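Local atomic coordinates of glycoside hydrolase family protein (PDB entry 6Q2F), a protein that probably hydrolyses terminal alpha-L-rhamnose from rhamnosylated substrates, as an alpha-L-rhamnosidase of the glycoside hydrolase class. Residues Leu560-His565 with Asp595-Ser600. Sequence-based numbering, arbitrary orientation.
Sequences LLASEH and DMAMRS
Ala562 and Ala597 meet methyl to methyl, CB of Ala562 lying 3.9 Å from CB of Ala597, and illustrate how small residues let a loop come close to a helix. The backbones approach most nearly beside this pair, with CA of Ala562 4.7 Å from CA of Met598. The Ala562 methyl also touches the carbonyl oxygen of Ala597, which is already gripped twice from within its own turn, by the backbone N of Ser600 and by Ser600 OG at 2.8 Å.

The more tightly packed side is formed by Leu561 and Met598, a selenomethionine. Leu561 holds CG anti to its backbone nitrogen (chi1 -179°), which carries CD2 over to the loop although its CB starts out pointing past it. The bend of Met598 at chi3 (74°) lets CG, SE and CE all reach this methyl, CE at 3.9 Å from CD2. Tyr566 touches both side chains; Leu585, between the sodium ligands Glu583 and Glu586, packs on Met598, whose side chain is about 11 Å from the ion. The more open side is at partly exposed Ala597, with its single methyl pair.

Thus helix 543-575, which connects strands 497-502 and 579-582 of the (beta/alpha)8 barrel, is joined to the loop between strands 579-582 and 604-610. From the same loop, Met596 and Arg599 reach helix 620-636, where Arg599 forms a salt bridge with Asp625.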
loop_
_atom_site.group_PDB
_atom_site.type_symbol
_atom_site.label_atom_id
_atom_site.label_comp_id
_atom_site.label_asym_id
_atom_site.label_seq_id
_atom_site.Cartn_x
_atom_site.Cartn_y
_atom_site.Cartn_z
ATOM N N LEU A 560 -13.396 9.503 10.366
ATOM C CA LEU A 560 -14.199 10.155 9.338
ATOM C C LEU A 560 -13.675 9.834 7.939
ATOM O O LEU A 560 -14.460 9.672 7.003
ATOM C CB LEU A 560 -14.257 11.663 9.596
ATOM C CG LEU A 560 -14.929 12.119 10.912
ATOM C CD1 LEU A 560 -14.791 13.617 11.122
ATOM C CD2 LEU A 560 -16.397 11.722 10.968
ATOM N N LEU A 561 -12.356 9.706 7.787
ATOM C CA LEU A 561 -11.801 9.259 6.507
ATOM C C LEU A 561 -12.470 7.960 6.065
ATOM O O LEU A 561 -12.991 7.858 4.950
ATOM C CB LEU A 561 -10.287 9.067 6.629
ATOM C CG LEU A 561 -9.632 8.624 5.334
ATOM C CD1 LEU A 561 -9.752 9.721 4.264
ATOM C CD2 LEU A 561 -8.141 8.285 5.562
ATOM N N ALA A 562 -12.523 6.979 6.973
ATOM C CA ALA A 562 -13.079 5.672 6.635
ATOM C C ALA A 562 -14.572 5.753 6.364
ATOM O O ALA A 562 -15.071 5.154 5.407
ATOM C CB ALA A 562 -12.790 4.676 7.759
ATOM N N SER A 563 -15.312 6.475 7.199
ATOM C CA SER A 563 -16.757 6.498 6.997
ATOM C C SER A 563 -17.191 7.546 5.979
ATOM O O SER A 563 -18.007 7.253 5.100
ATOM C CB SER A 563 -17.484 6.736 8.329
ATOM O OG SER A 563 -17.265 8.054 8.793
ATOM N N GLU A 564 -16.657 8.761 6.083
ATOM C CA GLU A 564 -17.173 9.856 5.265
ATOM C C GLU A 564 -16.589 9.841 3.851
ATOM O O GLU A 564 -17.278 10.196 2.898
ATOM C CB GLU A 564 -16.911 11.211 5.939
ATOM C CG GLU A 564 -17.523 11.339 7.357
ATOM C CD GLU A 564 -18.961 10.821 7.434
ATOM O OE1 GLU A 564 -19.875 11.571 7.026
ATOM O OE2 GLU A 564 -19.170 9.660 7.872
ATOM N N HIS A 565 -15.354 9.405 3.686
ATOM C CA HIS A 565 -14.806 9.225 2.332
ATOM C C HIS A 565 -15.101 7.824 1.804
ATOM O O HIS A 565 -15.921 7.651 0.899
ATOM C CB HIS A 565 -13.313 9.553 2.305
ATOM C CG HIS A 565 -12.710 9.495 0.928
ATOM N ND1 HIS A 565 -11.738 8.577 0.579
ATOM C CD2 HIS A 565 -12.931 10.251 -0.178
ATOM C CE1 HIS A 565 -11.377 8.784 -0.679
ATOM N NE2 HIS A 565 -12.089 9.792 -1.164
ATOM N N ASP A 595 -5.594 1.473 7.659
ATOM C CA ASP A 595 -5.670 0.915 6.308
ATOM C C ASP A 595 -6.513 -0.354 6.206
ATOM O O ASP A 595 -6.731 -0.829 5.089
ATOM C CB ASP A 595 -4.262 0.686 5.708
ATOM C CG ASP A 595 -3.286 -0.000 6.649
ATOM O OD1 ASP A 595 -3.633 -0.294 7.813
ATOM O OD2 ASP A 595 -2.137 -0.225 6.207
HETATM N N MSE A 596 -7.015 -0.898 7.309
HETATM C CA MSE A 596 -8.092 -1.889 7.207
HETATM C C MSE A 596 -9.440 -1.189 7.118
HETATM O O MSE A 596 -10.270 -1.520 6.282
HETATM C CB MSE A 596 -8.078 -2.881 8.384
HETATM C CG MSE A 596 -6.904 -3.856 8.273
HETATM SE SE MSE A 596 -7.047 -5.300 9.592
HETATM C CE MSE A 596 -8.678 -6.116 9.019
ATOM N N ALA A 597 -9.648 -0.212 7.993
ATOM C CA ALA A 597 -10.930 0.484 8.000
ATOM C C ALA A 597 -11.170 1.167 6.663
ATOM O O ALA A 597 -12.275 1.131 6.118
ATOM C CB ALA A 597 -10.959 1.494 9.152
HETATM N N MSE A 598 -10.126 1.743 6.101
HETATM C CA MSE A 598 -10.218 2.466 4.827
HETATM C C MSE A 598 -10.678 1.556 3.685
HETATM O O MSE A 598 -11.214 2.036 2.696
HETATM C CB MSE A 598 -8.874 3.095 4.495
HETATM C CG MSE A 598 -8.529 4.278 5.375
HETATM SE SE MSE A 598 -6.614 4.588 5.346
HETATM C CE MSE A 598 -6.555 5.348 3.520
ATOM N N ARG A 599 -10.494 0.241 3.840
ATOM C CA ARG A 599 -10.857 -0.690 2.780
ATOM C C ARG A 599 -12.051 -1.566 3.135
ATOM O O ARG A 599 -12.500 -2.346 2.294
ATOM C CB ARG A 599 -9.647 -1.555 2.407
ATOM C CG ARG A 599 -8.538 -0.802 1.688
ATOM C CD ARG A 599 -7.299 -1.680 1.319
ATOM N NE ARG A 599 -6.461 -1.892 2.483
ATOM C CZ ARG A 599 -5.170 -2.184 2.445
ATOM N NH1 ARG A 599 -4.543 -2.310 1.285
ATOM N NH2 ARG A 599 -4.505 -2.346 3.575
ATOM N N SER A 600 -12.605 -1.414 4.335
ATOM C CA SER A 600 -13.620 -2.328 4.842
ATOM C C SER A 600 -14.947 -2.206 4.101
ATOM O O SER A 600 -15.759 -3.133 4.137
ATOM C CB SER A 600 -13.824 -2.063 6.338
ATOM O OG SER A 600 -14.280 -0.731 6.525
#